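Long-range contacts in PHOX (Pseudomonas fluorescens, PDB 4AMF), which hydrolyses phosphate monoesters as an alkaline phosphatase of the PhoX family, using a cofactor of two oxo-bridged irons and calcium ions: residues 84-89 with 173-178; 186-191 with 243-248. One frame throughout, in Å; residues are numbered along the deposited sequence.

In the fold
Of the strands joined here, 78-85 comes first along the chain and belongs to a four-stranded antiparallel sheet of the beta-propeller. Interaction 1 closes a loop across 83 intervening residues, joining the end of this strand and what follows it (84-89) to 173-178, where strand 174-179 forms the edge of a six-stranded mixed sheet. The chain then turns back into strand 185-189, and interaction 2 closes a second loop, of 51 residues, by pairing 186-191 with 243-248 inside that same sheet. The two contacts follow in series, neither nested nor crossed. Neighbouring strands 174-179 and 185-189 connect them, Asn84 also bonds to Thr187, and Glu86, Cys175 and Glu190 converge on one iron.

Interaction 1 of 2, residues 84-89 with 173-178; sequences NNEYTN and QNCANG. With FEO (mu-oxo-diiron), chain I; ACP (phosphomethylphosphonic acid adenylate ester), chain C; EDO (1,2-ethanediol), chain K.
The diiron site of this beta-propeller phosphatase draws two ligands from this contact, where the end of strand 78-85 meets strand 174-179 of another sheet: Glu86 and Cys175 bind the same iron. Glu86 OE2 lies 2.0 Å from FE1 and Cys175 SG 2.6 Å from it; the substrate analogue, through O2G, water 2 and Glu190 complete the set. Glu86 has CG opposite its own N (chi1 -169°) and runs on extended to the metal, and its carboxylate passes the cysteine at 3.3 Å from Glu86 OE2 to Cys175 CB. Beside the iron ligands, the backbones approach through CA-H...O contacts: Glu86 CA lies 3.1 Å from Asn174 O, and Gln173 CA points its hydrogen at Glu86 O. Water 1 spans the gap, accepting from Gln173 NE2 and lying within hydrogen-bonding distance of Glu86 OE2 and Gln173 O; the Gln173 chain is bent, which brings NE2 back to this water. Second-shell support comes from Asn84. Its side chain crosses that of Asn174 at about a right angle, the amide planes 59° apart, and its ND2 serves two successive carbonyls of the metal-binding strand. Both acceptors lie in the Asn84 amide plane, whereas ND2 stands above each carbonyl plane. Thr187 holds Asn84 OD1, which further fixes the rotation of the amide, and Thr187 with Thr171 takes Asn174 ND2. Of the two ND2 bonds, that from Asn84 ND2 to Cys175 O is almost straight at the hydrogen (178°), while that to Ala176 O, also 2.9 Å, is clearly bent.

Interaction 2 of 2, residues 186-191 with 243-248; sequences LTCEEN and GWVVEI. With ACP (phosphomethylphosphonic acid adenylate ester), chain C; FEO (mu-oxo-diiron), chain I.
Antiparallel strands 185-189 and 245-248 pair inside the six-stranded sheet of the propeller, with Leu186, Cys188, Val245 and Glu247 on one face and Thr187 and Val246 on the other. Thr187 and Val246 form the hydrogen-bonded pair, Thr187 N to Val246 O at 2.9 Å and Val246 N to Thr187 O at 2.8 Å. On the first face, Leu186 touches two residues: CB rests against CG1 of the diagonal Val245, and CD2 lies by CB and CG of its directly paired Glu247, the two side chains crossing at a slant; the Glu247 carboxylate goes on to Arg260 and Thr184. Across the sheet, Thr187 turns OG1 opposite its own N (chi1 -176°), where it hydrogen-bonds to Asn84 OD1 and Asn174 ND2, and presents methyl CG2 to Val246 CB and Ile248 CD1, 3.7 Å from each. Glu190, next along the chain, points away from strand 245-248 and bridges the irons, OE1 on FE1 and OE2 on FE2. Just before it, Glu189 holds the opposite course. Its extended chain passes Trp244 O, to which Glu189 N also donates, and its OE2 meets Val246 CG2 while binding Lys259 and Thr171. Glu189 OE1 sits at the edge of the Trp244 indole and receives a weak bond from Gly243 N; Trp244 N reaches it at 3.0 Å from above the carboxylate plane.

Interaction 1 of 2, residues 84-89 with 173-178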
loop_
_atom_site.group_PDB
_atom_site.type_symbol
_atom_site.label_atom_id
_atom_site.label_comp_id
_atom_site.label_asym_id
_atom_site.label_seq_id
_atom_site.Cartn_x
_atom_site.Cartn_y
_atom_site.Cartn_z
ATOM N N ASN A 84 1.688 8.384 -2.486
ATOM C CA ASN A 84 2.882 7.557 -2.589
ATOM C C ASN A 84 3.302 7.363 -4.030
ATOM O O ASN A 84 2.457 7.276 -4.906
ATOM C CB ASN A 84 2.674 6.192 -2.011
ATOM C CG ASN A 84 2.497 6.208 -0.523
ATOM O OD1 ASN A 84 2.773 7.202 0.165
ATOM N ND2 ASN A 84 2.153 5.077 -0.005
ATOM N N ASN A 85 4.591 7.184 -4.251
ATOM C CA ASN A 85 5.184 6.913 -5.567
ATOM C C ASN A 85 6.031 5.648 -5.317
ATOM O O ASN A 85 7.040 5.695 -4.677
ATOM C CB ASN A 85 6.005 8.088 -6.046
ATOM C CG ASN A 85 5.146 9.307 -6.188
ATOM O OD1 ASN A 85 5.368 10.326 -5.519
ATOM N ND2 ASN A 85 4.263 9.256 -7.149
ATOM N N GLU A 86 5.535 4.506 -5.760
ATOM C CA GLU A 86 6.103 3.210 -5.345
ATOM C C GLU A 86 7.358 2.776 -6.040
ATOM O O GLU A 86 8.276 2.262 -5.388
ATOM C CB GLU A 86 4.998 2.125 -5.465
ATOM C CG GLU A 86 5.431 0.807 -4.795
ATOM C CD GLU A 86 4.515 -0.369 -4.971
ATOM O OE1 GLU A 86 3.967 -0.540 -6.077
ATOM O OE2 GLU A 86 4.258 -1.048 -3.954
ATOM N N TYR A 87 7.415 2.904 -7.375
ATOM C CA TYR A 87 8.558 2.436 -8.123
ATOM C C TYR A 87 8.590 3.111 -9.479
ATOM O O TYR A 87 7.808 4.038 -9.705
ATOM C CB TYR A 87 8.633 0.892 -8.189
ATOM C CG TYR A 87 7.552 0.173 -8.966
ATOM C CD1 TYR A 87 6.279 0.039 -8.452
ATOM C CD2 TYR A 87 7.814 -0.390 -10.215
ATOM C CE1 TYR A 87 5.297 -0.693 -9.125
ATOM C CE2 TYR A 87 6.853 -1.147 -10.879
ATOM C CZ TYR A 87 5.565 -1.207 -10.378
ATOM O OH TYR A 87 4.602 -1.981 -10.982
ATOM N N THR A 88 9.434 2.664 -10.386
ATOM C CA THR A 88 9.499 3.288 -11.691
ATOM C C THR A 88 9.582 2.252 -12.774
ATOM O O THR A 88 9.844 1.076 -12.526
ATOM C CB THR A 88 10.621 4.319 -11.724
ATOM O OG1 THR A 88 10.549 5.058 -12.963
ATOM C CG2 THR A 88 12.013 3.692 -11.557
ATOM N N ASN A 89 9.354 2.699 -14.001
ATOM C CA ASN A 89 9.317 1.824 -15.173
ATOM C C ASN A 89 10.466 2.221 -16.051
ATOM O O ASN A 89 10.404 3.256 -16.720
ATOM C CB ASN A 89 7.957 2.003 -15.888
ATOM C CG ASN A 89 6.791 1.948 -14.910
ATOM O OD1 ASN A 89 6.590 0.947 -14.215
ATOM N ND2 ASN A 89 6.050 3.042 -14.733
ATOM N N GLN A 173 10.070 2.568 -2.526
ATOM C CA GLN A 173 9.205 1.404 -2.560
ATOM C C GLN A 173 7.957 1.651 -1.689
ATOM O O GLN A 173 7.390 0.739 -1.091
ATOM C CB GLN A 173 9.989 0.095 -2.248
ATOM C CG GLN A 173 10.921 -0.320 -3.396
ATOM C CD GLN A 173 10.317 -0.910 -4.644
ATOM O OE1 GLN A 173 11.030 -1.040 -5.646
ATOM N NE2 GLN A 173 9.014 -1.225 -4.691
ATOM N N ASN A 174 7.478 2.909 -1.709
ATOM C CA ASN A 174 6.343 3.391 -0.922
ATOM C C ASN A 174 5.087 2.875 -1.529
ATOM O O ASN A 174 4.683 3.333 -2.591
ATOM C CB ASN A 174 6.293 4.897 -0.877
ATOM C CG ASN A 174 7.497 5.468 -0.208
ATOM O OD1 ASN A 174 8.558 5.498 -0.820
ATOM N ND2 ASN A 174 7.418 5.751 1.076
ATOM N N CYS A 175 4.433 1.973 -0.829
ATOM C CA CYS A 175 3.312 1.248 -1.350
ATOM C C CYS A 175 2.013 1.906 -0.967
ATOM O O CYS A 175 1.519 2.818 -1.668
ATOM C CB CYS A 175 3.423 -0.187 -0.856
ATOM S SG CYS A 175 2.059 -1.232 -1.314
ATOM N N ALA A 176 1.518 1.617 0.228
ATOM C CA ALA A 176 0.295 2.276 0.616
ATOM C C ALA A 176 0.407 3.065 1.905
ATOM O O ALA A 176 1.512 3.443 2.297
ATOM C CB ALA A 176 -0.907 1.311 0.547
ATOM N N ASN A 177 -0.712 3.460 2.485
ATOM C CA ASN A 177 -0.746 4.535 3.420
ATOM C C ASN A 177 -1.572 4.350 4.673
ATOM O O ASN A 177 -2.249 3.354 4.854
ATOM C CB ASN A 177 -1.379 5.721 2.634
ATOM C CG ASN A 177 -2.782 5.414 2.188
ATOM O OD1 ASN A 177 -3.039 4.375 1.586
ATOM N ND2 ASN A 177 -3.747 6.210 2.593
ATOM N N GLY A 178 -1.501 5.377 5.519
ATOM C CA GLY A 178 -2.379 5.578 6.658
ATOM C C GLY A 178 -2.591 7.048 6.898
ATOM O O GLY A 178 -1.742 7.852 6.498
HETATM FE FE1 FEO I . 2.928 -2.462 -3.402
HETATM FE FE2 FEO I . 1.639 -5.313 -2.135
HETATM O O FEO I . 1.411 -3.607 -3.058
HETATM P PG ACP C . 2.693 -5.181 -5.138
HETATM O O1G ACP C . 1.334 -4.699 -5.808
HETATM O O2G ACP C . 3.622 -3.857 -4.846
HETATM O O3G ACP C . 2.418 -6.059 -3.875
HETATM P PB ACP C . 2.437 -7.233 -7.189
HETATM O O1B ACP C . 1.309 -7.733 -6.378
HETATM O O2B ACP C . 2.184 -6.472 -8.510
HETATM C C3B ACP C . 3.555 -6.289 -6.221
HETATM P PA ACP C . 3.949 -9.200 -8.725
HETATM O O1A ACP C . 4.979 -8.263 -9.221
HETATM O O2A ACP C . 3.012 -9.902 -9.658
HETATM O O3A ACP C . 3.143 -8.591 -7.539
HETATM O "O5'" ACP C . 4.706 -10.469 -7.982
HETATM C "C5'" ACP C . 3.989 -11.371 -7.124
HETATM C "C4'" ACP C . 4.639 -11.453 -5.767
HETATM O "O4'" ACP C . 5.901 -12.138 -5.893
HETATM C "C3'" ACP C . 4.938 -10.158 -5.017
HETATM O "O3'" ACP C . 4.717 -10.344 -3.617
HETATM C "C2'" ACP C . 6.399 -9.888 -5.380
HETATM O "O2'" ACP C . 7.029 -9.090 -4.387
HETATM C "C1'" ACP C . 6.967 -11.310 -5.460
HETATM N N9 ACP C . 8.080 -11.481 -6.387
HETATM C C8 ACP C . 8.268 -10.861 -7.596
HETATM N N7 ACP C . 9.362 -11.223 -8.219
HETATM C C5 ACP C . 9.941 -12.144 -7.359
HETATM C C6 ACP C . 11.159 -12.855 -7.406
HETATM N N6 ACP C . 12.083 -12.687 -8.357
HETATM N N1 ACP C . 11.440 -13.687 -6.375
HETATM C C2 ACP C . 10.569 -13.777 -5.363
HETATM N N3 ACP C . 9.405 -13.137 -5.202
HETATM C C4 ACP C . 9.152 -12.328 -6.234
HETATM C C1 EDO K . 3.520 4.267 -17.385
HETATM O O1 EDO K . 3.881 2.892 -17.212
HETATM C C2 EDO K . 4.798 5.126 -17.475
HETATM O O2 EDO K . 5.756 4.642 -16.605
HETATM O O HOH W 1 7.001 -1.614 -2.862
HETATM O O HOH W 2 1.276 -1.545 -4.785
#

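Interaction 2 of 2, residues 186-191 with 243-248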
loop_
_atom_site.group_PDB
_atom_site.type_symbol
_atom_site.label_atom_id
_atom_site.label_comp_id
_atom_site.label_asym_id
_atom_site.label_seq_id
_atom_site.Cartn_x
_atom_site.Cartn_y
_atom_site.Cartn_z
ATOM N N LEU A 186 0.946 8.412 7.017
ATOM C CA LEU A 186 1.863 7.300 7.177
ATOM C C LEU A 186 2.093 6.716 5.794
ATOM O O LEU A 186 1.126 6.472 5.054
ATOM C CB LEU A 186 1.307 6.221 8.085
ATOM C CG LEU A 186 0.886 6.690 9.472
ATOM C CD1 LEU A 186 0.343 5.501 10.276
ATOM C CD2 LEU A 186 2.037 7.329 10.224
ATOM N N THR A 187 3.339 6.434 5.456
ATOM C CA THR A 187 3.700 5.834 4.170
ATOM C C THR A 187 4.462 4.592 4.500
ATOM O O THR A 187 5.252 4.588 5.451
ATOM C CB THR A 187 4.433 6.794 3.224
ATOM O OG1 THR A 187 4.634 6.123 1.975
ATOM C CG2 THR A 187 5.760 7.289 3.749
ATOM N N CYS A 188 4.259 3.554 3.712
ATOM C CA CYS A 188 4.720 2.209 3.997
ATOM C C CYS A 188 5.724 1.700 3.017
ATOM O O CYS A 188 5.404 1.638 1.829
ATOM C CB CYS A 188 3.486 1.316 4.024
ATOM S SG CYS A 188 2.405 1.657 5.426
ATOM N N GLU A 189 6.931 1.307 3.500
ATOM C CA GLU A 189 7.998 0.745 2.650
ATOM C C GLU A 189 7.724 -0.745 2.524
ATOM O O GLU A 189 7.741 -1.466 3.532
ATOM C CB GLU A 189 9.378 1.008 3.279
ATOM C CG GLU A 189 9.654 2.491 3.381
ATOM C CD GLU A 189 10.805 2.921 4.267
ATOM O OE1 GLU A 189 11.397 2.077 4.988
ATOM O OE2 GLU A 189 11.162 4.116 4.175
ATOM N N GLU A 190 7.450 -1.198 1.301
ATOM C CA GLU A 190 7.083 -2.572 1.019
ATOM C C GLU A 190 8.252 -3.349 0.413
ATOM O O GLU A 190 9.066 -3.906 1.165
ATOM C CB GLU A 190 5.843 -2.627 0.154
ATOM C CG GLU A 190 5.296 -4.019 -0.087
ATOM C CD GLU A 190 4.336 -4.080 -1.253
ATOM O OE1 GLU A 190 4.442 -3.220 -2.160
ATOM O OE2 GLU A 190 3.434 -4.949 -1.237
ATOM N N ASN A 191 8.394 -3.404 -0.917
ATOM C CA ASN A 191 9.435 -4.247 -1.533
ATOM C C ASN A 191 10.810 -3.565 -1.587
ATOM O O ASN A 191 11.499 -3.574 -2.600
ATOM C CB ASN A 191 8.970 -4.732 -2.902
ATOM C CG ASN A 191 7.873 -5.775 -2.741
ATOM O OD1 ASN A 191 8.066 -6.753 -2.011
ATOM N ND2 ASN A 191 6.688 -5.539 -3.297
ATOM N N GLY A 243 12.081 -0.641 5.219
ATOM C CA GLY A 243 11.055 -1.598 5.605
ATOM C C GLY A 243 10.280 -1.121 6.817
ATOM O O GLY A 243 9.844 -1.934 7.633
ATOM N N TRP A 244 10.059 0.201 6.944
ATOM C CA TRP A 244 9.370 0.784 8.088
ATOM C C TRP A 244 8.220 1.624 7.616
ATOM O O TRP A 244 8.111 1.986 6.437
ATOM C CB TRP A 244 10.325 1.688 8.881
ATOM C CG TRP A 244 11.606 1.025 9.295
ATOM C CD1 TRP A 244 12.796 1.075 8.645
ATOM C CD2 TRP A 244 11.831 0.214 10.472
ATOM N NE1 TRP A 244 13.748 0.363 9.332
ATOM C CE2 TRP A 244 13.190 -0.165 10.463
ATOM C CE3 TRP A 244 11.026 -0.210 11.533
ATOM C CZ2 TRP A 244 13.763 -0.923 11.476
ATOM C CZ3 TRP A 244 11.586 -0.997 12.524
ATOM C CH2 TRP A 244 12.953 -1.323 12.506
ATOM N N VAL A 245 7.398 1.969 8.568
ATOM C CA VAL A 245 6.283 2.913 8.395
ATOM C C VAL A 245 6.910 4.296 8.681
ATOM O O VAL A 245 7.571 4.458 9.693
ATOM C CB VAL A 245 5.123 2.617 9.340
ATOM C CG1 VAL A 245 4.016 3.684 9.209
ATOM C CG2 VAL A 245 4.565 1.225 9.067
ATOM N N VAL A 246 6.671 5.266 7.807
ATOM C CA VAL A 246 7.255 6.605 7.909
ATOM C C VAL A 246 6.135 7.612 8.089
ATOM O O VAL A 246 5.135 7.552 7.389
ATOM C CB VAL A 246 8.092 6.930 6.648
ATOM C CG1 VAL A 246 8.813 8.273 6.810
ATOM C CG2 VAL A 246 9.117 5.831 6.372
ATOM N N GLU A 247 6.266 8.483 9.078
ATOM C CA GLU A 247 5.249 9.484 9.373
ATOM C C GLU A 247 5.682 10.825 8.788
ATOM O O GLU A 247 6.804 11.292 9.015
ATOM C CB GLU A 247 5.031 9.592 10.886
ATOM C CG GLU A 247 3.867 10.448 11.297
ATOM C CD GLU A 247 3.529 10.346 12.767
ATOM O OE1 GLU A 247 4.302 9.720 13.532
ATOM O OE2 GLU A 247 2.550 11.009 13.169
ATOM N N ILE A 248 4.750 11.468 8.072
ATOM C CA ILE A 248 4.969 12.747 7.409
ATOM C C ILE A 248 3.892 13.722 7.855
ATOM O O ILE A 248 2.717 13.348 7.900
ATOM C CB ILE A 248 4.919 12.547 5.857
ATOM C CG1 ILE A 248 6.092 11.684 5.340
ATOM C CG2 ILE A 248 4.873 13.892 5.094
ATOM C CD1 ILE A 248 5.818 10.972 4.027
HETATM P PG ACP C . 2.693 -5.181 -5.138
HETATM O O1G ACP C . 1.334 -4.699 -5.808
HETATM O O2G ACP C . 3.622 -3.857 -4.846
HETATM O O3G ACP C . 2.418 -6.059 -3.875
HETATM P PB ACP C . 2.437 -7.233 -7.189
HETATM O O1B ACP C . 1.309 -7.733 -6.378
HETATM O O2B ACP C . 2.184 -6.472 -8.510
HETATM C C3B ACP C . 3.555 -6.289 -6.221
HETATM P PA ACP C . 3.949 -9.200 -8.725
HETATM O O1A ACP C . 4.979 -8.263 -9.221
HETATM O O2A ACP C . 3.012 -9.902 -9.658
HETATM O O3A ACP C . 3.143 -8.591 -7.539
HETATM O "O5'" ACP C . 4.706 -10.469 -7.982
HETATM C "C5'" ACP C . 3.989 -11.371 -7.124
HETATM C "C4'" ACP C . 4.639 -11.453 -5.767
HETATM O "O4'" ACP C . 5.901 -12.138 -5.893
HETATM C "C3'" ACP C . 4.938 -10.158 -5.017
HETATM O "O3'" ACP C . 4.717 -10.344 -3.617
HETATM C "C2'" ACP C . 6.399 -9.888 -5.380
HETATM O "O2'" ACP C . 7.029 -9.090 -4.387
HETATM C "C1'" ACP C . 6.967 -11.310 -5.460
HETATM N N9 ACP C . 8.080 -11.481 -6.387
HETATM C C8 ACP C . 8.268 -10.861 -7.596
HETATM N N7 ACP C . 9.362 -11.223 -8.219
HETATM C C5 ACP C . 9.941 -12.144 -7.359
HETATM C C6 ACP C . 11.159 -12.855 -7.406
HETATM N N6 ACP C . 12.083 -12.687 -8.357
HETATM N N1 ACP C . 11.440 -13.687 -6.375
HETATM C C2 ACP C . 10.569 -13.777 -5.363
HETATM N N3 ACP C . 9.405 -13.137 -5.202
HETATM C C4 ACP C . 9.152 -12.328 -6.234
HETATM FE FE1 FEO I . 2.928 -2.462 -3.402
HETATM FE FE2 FEO I . 1.639 -5.313 -2.135
HETATM O O FEO I . 1.411 -3.607 -3.058
HETATM O O HOH W 2 1.276 -1.545 -4.785
#